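Ufm1-specific protease (Caenorhabditis elegans, PDB 5EJJ) cleaves the peptide bond at the C-terminal glycine of the ubiquitin-like modifier UFM-1 as a thiol protease, and is needed to localise certain odorant receptors to olfactory cilia. Local coordinates at residues A[273-276]-A[277-281]; A[311-314]-A[315-319]; A[420-423]-A[424-427]. One frame throughout, in Å; residues are numbered along the deposited sequence.

Contact 1: residues A[273-276]-A[277-281]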
loop_
_atom_site.group_PDB
_atom_site.type_symbol
_atom_site.label_atom_id
_atom_site.label_comp_id
_atom_site.label_asym_id
_atom_site.label_seq_id
_atom_site.Cartn_x
_atom_site.Cartn_y
_atom_site.Cartn_z
ATOM N N MET A 273 18.012 14.177 0.162
ATOM C CA MET A 273 18.031 14.003 -1.278
ATOM C C MET A 273 16.891 14.725 -2.022
ATOM O O MET A 273 17.111 15.271 -3.101
ATOM C CB MET A 273 18.082 12.523 -1.644
ATOM C CG MET A 273 19.445 11.887 -1.459
ATOM S SD MET A 273 19.474 10.099 -1.794
ATOM C CE MET A 273 20.006 9.484 -0.200
ATOM N N VAL A 274 15.686 14.740 -1.469
ATOM C CA VAL A 274 14.578 15.373 -2.174
ATOM C C VAL A 274 14.793 16.868 -2.150
ATOM O O VAL A 274 14.565 17.562 -3.132
ATOM C CB VAL A 274 13.218 15.071 -1.520
ATOM C CG1 VAL A 274 12.107 15.628 -2.357
ATOM C CG2 VAL A 274 13.014 13.591 -1.403
ATOM N N THR A 275 15.239 17.358 -1.004
ATOM C CA THR A 275 15.508 18.777 -0.820
ATOM C C THR A 275 16.567 19.301 -1.782
ATOM O O THR A 275 16.317 20.257 -2.502
ATOM C CB THR A 275 15.936 19.055 0.618
ATOM O OG1 THR A 275 14.833 18.762 1.485
ATOM C CG2 THR A 275 16.324 20.504 0.767
ATOM N N VAL A 276 17.739 18.669 -1.782
ATOM C CA VAL A 276 18.796 19.008 -2.725
ATOM C C VAL A 276 18.264 19.039 -4.158
ATOM O O VAL A 276 18.457 20.016 -4.866
ATOM C CB VAL A 276 20.007 18.040 -2.625
ATOM C CG1 VAL A 276 20.832 18.060 -3.904
ATOM C CG2 VAL A 276 20.876 18.396 -1.442
ATOM N N ASN A 277 17.587 17.972 -4.571
ATOM C CA ASN A 277 16.956 17.895 -5.882
ATOM C C ASN A 277 16.124 19.131 -6.227
ATOM O O ASN A 277 16.255 19.693 -7.306
ATOM C CB ASN A 277 16.067 16.646 -5.949
ATOM C CG ASN A 277 15.717 16.241 -7.374
ATOM O OD1 ASN A 277 16.584 15.771 -8.111
ATOM N ND2 ASN A 277 14.444 16.400 -7.762
ATOM N N GLY A 278 15.262 19.554 -5.318
ATOM C CA GLY A 278 14.440 20.729 -5.562
ATOM C C GLY A 278 15.237 22.031 -5.602
ATOM O O GLY A 278 14.845 22.997 -6.250
ATOM N N ILE A 279 16.357 22.060 -4.892
ATOM C CA ILE A 279 17.244 23.212 -4.905
ATOM C C ILE A 279 17.912 23.333 -6.272
ATOM O O ILE A 279 17.834 24.380 -6.911
ATOM C CB ILE A 279 18.313 23.088 -3.809
ATOM C CG1 ILE A 279 17.737 23.460 -2.448
ATOM C CG2 ILE A 279 19.516 23.955 -4.107
ATOM C CD1 ILE A 279 18.745 23.245 -1.347
ATOM N N ARG A 280 18.551 22.252 -6.711
ATOM C CA ARG A 280 19.175 22.171 -8.030
ATOM C C ARG A 280 18.182 22.432 -9.166
ATOM O O ARG A 280 18.565 22.782 -10.285
ATOM C CB ARG A 280 19.790 20.788 -8.242
ATOM C CG ARG A 280 20.782 20.351 -7.199
ATOM C CD ARG A 280 22.078 20.014 -7.881
ATOM N NE ARG A 280 22.915 19.114 -7.100
ATOM C CZ ARG A 280 22.832 17.784 -7.141
ATOM N NH1 ARG A 280 21.928 17.196 -7.925
ATOM N NH2 ARG A 280 23.657 17.042 -6.398
ATOM N N ALA A 281 16.903 22.240 -8.894
ATOM C CA ALA A 281 15.901 22.456 -9.921
ATOM C C ALA A 281 15.392 23.880 -9.804
ATOM O O ALA A 281 14.500 24.293 -10.548
ATOM C CB ALA A 281 14.756 21.460 -9.764
#
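Val-276 and Arg-280 lie side by side, one turn apart, in the last turns of the long alpha-helix 253-280, where i to i+4 backbone bonds join residues 273-276 to residues 277-280. The tightly packed part is the flank carrying Thr-275, Val-276 and Ile-279. The amide of Ile-279 donates to the carbonyl of Thr-275 (N to O 3.0 Å), in the carbonyl plane, and the Ile-279 side chain lies along the same carbonyl: CG1 is beside the backbone N (chi1 -79°), anti to the carbonyl carbon, and comes to 3.5 Å from Thr-275 O, with CD1 4.2 Å from Thr-275 CG2. Helix 144-156 covers this flank, with Val-148 against Thr-275 and Val-276 and with Glu-144 against Ile-279. The hydroxyl of Thr-275 turns back to the carbonyl of Thr-271. Gly-278 is also buried, and its amide binds Val-274 O at 3.0 Å. Packing is looser where the helix runs out: Arg-280 and Ala-281 are exposed, and the amide of Ala-281 makes only weak bonds back to the carbonyls of Asn-277 and Gly-278. Arg-280 is nevertheless tied down at NE, which is hydrogen-bonded to Gln-145 OE1. With its chain bent at chi2 (-124°), Arg-280 carries the guanidinium alongside the valine, Val-276 CG1 over the centre of one face, 3.8 Å from Arg-280 CZ.

Contact 2: residues A[311-314]-A[315-319]; sequences TDNE and QRNYR
The side-chain amides of Asn-313 and Asn-317 meet one turn apart with their planes 62° to each other, and Asn-313 ND2 stays 4.2 Å from Asn-317 OD1, a loose approach rather than a bond. The ring of Tyr-318 serves a different side of the helix, where it forms a T-shaped stack with Trp-310 and also touches Pro-307. The carboxylate of Glu-314 is a further flat group and lies at the start of the helix: its OE1 receives the amide of Thr-311 (N to OE1 3.1 Å) on the anti side, 24° out of the carboxylate plane. In return Thr-311 OG1 accepts from Glu-314 N at 2.8 Å. The two bonds make a capping box at the N terminus of helix 312-325, with Thr-311 as N-cap. Behind it, Gln-315 N reaches Thr-311 O at 2.8 Å, while Tyr-318 N to Glu-314 O is weak. A water donates to Asp-312 O and accepts a weak bond from Arg-319 NH1. The box thus pairs a first-turn amide that has no carbonyl ahead of it, and the carboxylate, with a long, weak ion pair from OE2 to Arg-283, would probably be favoured by the helix dipole.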
loop_
_atom_site.group_PDB
_atom_site.type_symbol
_atom_site.label_atom_id
_atom_site.label_comp_id
_atom_site.label_asym_id
_atom_site.label_seq_id
_atom_site.Cartn_x
_atom_site.Cartn_y
_atom_site.Cartn_z
ATOM N N THR A 311 4.837 22.704 -7.098
ATOM C CA THR A 311 3.583 22.891 -7.837
ATOM C C THR A 311 2.915 21.539 -8.048
ATOM O O THR A 311 3.609 20.523 -8.164
ATOM C CB THR A 311 3.812 23.514 -9.229
ATOM O OG1 THR A 311 4.276 22.507 -10.139
ATOM C CG2 THR A 311 4.822 24.646 -9.161
ATOM N N ASP A 312 1.582 21.528 -8.121
ATOM C CA ASP A 312 0.834 20.298 -8.420
ATOM C C ASP A 312 1.439 19.547 -9.599
ATOM O O ASP A 312 1.509 18.316 -9.603
ATOM C CB ASP A 312 -0.644 20.586 -8.704
ATOM C CG ASP A 312 -1.415 20.958 -7.454
ATOM O OD1 ASP A 312 -1.436 22.156 -7.091
ATOM O OD2 ASP A 312 -1.996 20.046 -6.826
ATOM N N ASN A 313 1.899 20.289 -10.594
ATOM C CA ASN A 313 2.468 19.645 -11.750
ATOM C C ASN A 313 3.826 19.058 -11.438
ATOM O O ASN A 313 4.166 17.956 -11.883
ATOM C CB ASN A 313 2.586 20.614 -12.915
ATOM C CG ASN A 313 2.757 19.892 -14.228
ATOM O OD1 ASN A 313 1.825 19.230 -14.694
ATOM N ND2 ASN A 313 3.952 19.986 -14.824
ATOM N N GLU A 314 4.613 19.805 -10.680
ATOM C CA GLU A 314 5.958 19.361 -10.369
ATOM C C GLU A 314 5.893 18.104 -9.501
ATOM O O GLU A 314 6.766 17.240 -9.574
ATOM C CB GLU A 314 6.740 20.483 -9.690
ATOM C CG GLU A 314 7.227 21.548 -10.655
ATOM C CD GLU A 314 7.783 22.768 -9.949
ATOM O OE1 GLU A 314 7.419 22.989 -8.761
ATOM O OE2 GLU A 314 8.595 23.492 -10.581
ATOM N N GLN A 315 4.836 18.007 -8.699
ATOM C CA GLN A 315 4.584 16.816 -7.915
ATOM C C GLN A 315 4.232 15.613 -8.784
ATOM O O GLN A 315 4.810 14.539 -8.621
ATOM C CB GLN A 315 3.496 17.074 -6.891
ATOM C CG GLN A 315 3.906 18.108 -5.861
ATOM C CD GLN A 315 3.027 18.077 -4.630
ATOM O OE1 GLN A 315 2.543 17.016 -4.221
ATOM N NE2 GLN A 315 2.813 19.241 -4.028
ATOM N N ARG A 316 3.294 15.790 -9.706
ATOM C CA ARG A 316 2.937 14.724 -10.638
ATOM C C ARG A 316 4.158 14.165 -11.352
ATOM O O ARG A 316 4.265 12.960 -11.546
ATOM C CB ARG A 316 1.935 15.224 -11.685
ATOM C CG ARG A 316 0.903 14.169 -12.126
ATOM C CD ARG A 316 -0.005 14.682 -13.248
ATOM N NE ARG A 316 0.542 14.376 -14.565
ATOM C CZ ARG A 316 0.061 13.415 -15.349
ATOM N NH1 ARG A 316 -0.985 12.695 -14.936
ATOM N NH2 ARG A 316 0.613 13.180 -16.542
ATOM N N ASN A 317 5.079 15.036 -11.744
ATOM C CA ASN A 317 6.263 14.595 -12.482
ATOM C C ASN A 317 7.186 13.742 -11.625
ATOM O O ASN A 317 7.921 12.877 -12.137
ATOM C CB ASN A 317 7.041 15.798 -13.013
ATOM C CG ASN A 317 6.443 16.373 -14.271
ATOM O OD1 ASN A 317 5.312 16.044 -14.647
ATOM N ND2 ASN A 317 7.202 17.242 -14.938
ATOM N N TYR A 318 7.144 14.021 -10.320
ATOM C CA TYR A 318 7.937 13.331 -9.316
ATOM C C TYR A 318 7.321 11.963 -9.085
ATOM O O TYR A 318 8.020 10.936 -9.051
ATOM C CB TYR A 318 7.876 14.121 -8.028
ATOM C CG TYR A 318 8.753 13.605 -6.917
ATOM C CD1 TYR A 318 10.145 13.744 -6.979
ATOM C CD2 TYR A 318 8.192 13.015 -5.790
ATOM C CE1 TYR A 318 10.956 13.293 -5.958
ATOM C CE2 TYR A 318 8.988 12.561 -4.759
ATOM C CZ TYR A 318 10.375 12.707 -4.843
ATOM O OH TYR A 318 11.171 12.241 -3.807
ATOM N N ARG A 319 6.002 11.962 -8.923
ATOM C CA ARG A 319 5.264 10.726 -8.847
ATOM C C ARG A 319 5.597 9.836 -10.046
ATOM O O ARG A 319 5.886 8.652 -9.889
ATOM C CB ARG A 319 3.776 11.006 -8.730
ATOM C CG ARG A 319 3.265 10.769 -7.336
ATOM C CD ARG A 319 2.209 11.768 -6.939
ATOM N NE ARG A 319 1.113 11.787 -7.891
ATOM C CZ ARG A 319 0.561 12.891 -8.387
ATOM N NH1 ARG A 319 1.004 14.095 -8.021
ATOM N NH2 ARG A 319 -0.444 12.784 -9.258
HETATM O O HOH W 1 -0.512 17.077 -8.057
#

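Contact 3: residues A[420-423]-A[424-427]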
loop_
_atom_site.group_PDB
_atom_site.type_symbol
_atom_site.label_atom_id
_atom_site.label_comp_id
_atom_site.label_asym_id
_atom_site.label_seq_id
_atom_site.Cartn_x
_atom_site.Cartn_y
_atom_site.Cartn_z
ATOM N N SER A 420 -21.778 12.533 3.557
ATOM C CA SER A 420 -22.817 12.159 4.511
ATOM C C SER A 420 -24.116 11.993 3.739
ATOM O O SER A 420 -24.227 12.475 2.605
ATOM C CB SER A 420 -23.002 13.278 5.536
ATOM O OG SER A 420 -23.231 14.518 4.877
ATOM N N HIS A 421 -25.095 11.330 4.352
ATOM C CA HIS A 421 -26.402 11.183 3.728
ATOM C C HIS A 421 -26.870 12.536 3.229
ATOM O O HIS A 421 -27.136 12.690 2.036
ATOM C CB HIS A 421 -27.436 10.633 4.702
ATOM C CG HIS A 421 -27.022 9.371 5.383
ATOM N ND1 HIS A 421 -26.040 9.338 6.347
ATOM C CD2 HIS A 421 -27.474 8.101 5.262
ATOM C CE1 HIS A 421 -25.896 8.101 6.784
ATOM N NE2 HIS A 421 -26.758 7.330 6.144
ATOM N N ARG A 422 -26.931 13.517 4.133
ATOM C CA ARG A 422 -27.492 14.827 3.802
ATOM C C ARG A 422 -26.813 15.417 2.582
ATOM O O ARG A 422 -27.447 16.088 1.754
ATOM C CB ARG A 422 -27.389 15.800 4.982
ATOM C CG ARG A 422 -27.841 17.234 4.653
ATOM C CD ARG A 422 -28.380 17.948 5.887
ATOM N NE ARG A 422 -29.215 19.100 5.547
ATOM C CZ ARG A 422 -30.499 19.026 5.194
ATOM N NH1 ARG A 422 -31.111 17.847 5.114
ATOM N NH2 ARG A 422 -31.174 20.135 4.911
ATOM N N GLU A 423 -25.525 15.128 2.463
ATOM C CA GLU A 423 -24.723 15.694 1.396
ATOM C C GLU A 423 -24.972 14.983 0.070
ATOM O O GLU A 423 -24.841 15.581 -1.005
ATOM C CB GLU A 423 -23.252 15.617 1.777
ATOM C CG GLU A 423 -22.366 16.484 0.921
ATOM C CD GLU A 423 -21.090 16.833 1.628
ATOM O OE1 GLU A 423 -20.868 16.288 2.738
ATOM O OE2 GLU A 423 -20.329 17.658 1.075
ATOM N N ILE A 424 -25.314 13.698 0.162
ATOM C CA ILE A 424 -25.675 12.901 -1.009
ATOM C C ILE A 424 -27.037 13.370 -1.488
ATOM O O ILE A 424 -27.213 13.694 -2.670
ATOM C CB ILE A 424 -25.741 11.374 -0.691
ATOM C CG1 ILE A 424 -24.411 10.877 -0.117
ATOM C CG2 ILE A 424 -26.095 10.569 -1.937
ATOM C CD1 ILE A 424 -24.477 9.482 0.444
ATOM N N GLN A 425 -27.985 13.409 -0.550
ATOM C CA GLN A 425 -29.326 13.949 -0.778
ATOM C C GLN A 425 -29.292 15.251 -1.580
ATOM O O GLN A 425 -29.946 15.363 -2.622
ATOM C CB GLN A 425 -30.053 14.118 0.557
ATOM C CG GLN A 425 -30.419 12.777 1.162
ATOM C CD GLN A 425 -30.747 12.840 2.634
ATOM O OE1 GLN A 425 -30.724 13.913 3.237
ATOM N NE2 GLN A 425 -31.051 11.683 3.231
ATOM N N GLN A 426 -28.472 16.195 -1.123
ATOM C CA GLN A 426 -28.297 17.500 -1.764
ATOM C C GLN A 426 -27.530 16.958 -2.997
ATOM O O GLN A 426 -26.307 16.749 -2.925
ATOM C CB GLN A 426 -27.293 18.336 -0.958
ATOM C CG GLN A 426 -27.930 19.288 0.047
ATOM C CD GLN A 426 -28.808 20.320 -0.629
ATOM O OE1 GLN A 426 -28.438 20.889 -1.670
ATOM N NE2 GLN A 426 -29.992 20.553 -0.061
ATOM N N ALA A 427 -28.220 16.740 -4.117
ATOM C CA ALA A 427 -27.550 16.309 -5.346
ATOM C C ALA A 427 -28.672 15.631 -6.150
ATOM O O ALA A 427 -29.641 15.104 -5.584
ATOM C CB ALA A 427 -26.213 15.628 -5.603
#
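His-421 and Gln-425 meet one turn apart in the short helix 421-425, through a backbone bond and a looser side-chain approach. Among the backbone bonds, Gln-425 N to His-421 O is short (2.8 Å) and nearly straight at 168°. Ile-424 N is shared: it donates to Ser-420 O at 2.9 Å and more weakly to His-421 O. Gln-426 N closes the series on Arg-422 O, and Gln-426 is itself the first residue to leave helical geometry. At the other end Ser-420 is the N-cap, although its OG holds Glu-423 N only weakly, at 3.4 Å.

The Gln-425 side chain packs its amide on the first turn. With CG beside the backbone N (chi1 -71°) and the chain extended beyond it, the glutamine runs back along that turn, so that OE1 comes 3.4 Å from Arg-422 CA and NE2 lies 4.0 Å from His-421 CB. The polar bonds of this amide are made elsewhere, NE2 to the hydroxyl of Tyr-398 and OE1 to Ser-441 OG. Replacing Gln-425 by alanine is likely to leave Tyr-398 OH and Ser-441 OG without these partners and open a gap beside His-421 CB.

Apolar and aromatic packing occupies the buried flank. Ile-424 packs on Phe-401 and Val-453, and the ring of His-421 meets those of Tyr-398 and Trp-394 at inclined angles. The His-421 side chain is about 9 Å from that of Cys-396, the inferred nucleophile, which places this turn near the active site. The helix packs against helix 396-409, which receives His-421 on Arg-399 and Ile-424 on Tyr-398 as well as Phe-401, while helix 447-457 supplies Val-453.

How the contacts relate
From the N terminus, contact 1 comes first, ending helix 253-280. The chain then forms strands 289-293 and 302-306 before contact 2 opens helix 312-325. Contact 3 follows much later, in the peptidase C78 region, just before a segment that is not modelled. Each contact closes no more than a helical turn, and the three run in series without nesting or crossing. Contacts 1 and 2, both in the UfSP2 N-terminal family region, touch where Val-274 CG2 packs on Tyr-318 OH at 3.3 Å, tying the end of one helix to the start of the next. Contact 3 stands apart, its nearest atoms about 20 Å from contact 2 and about 33 Å from contact 1.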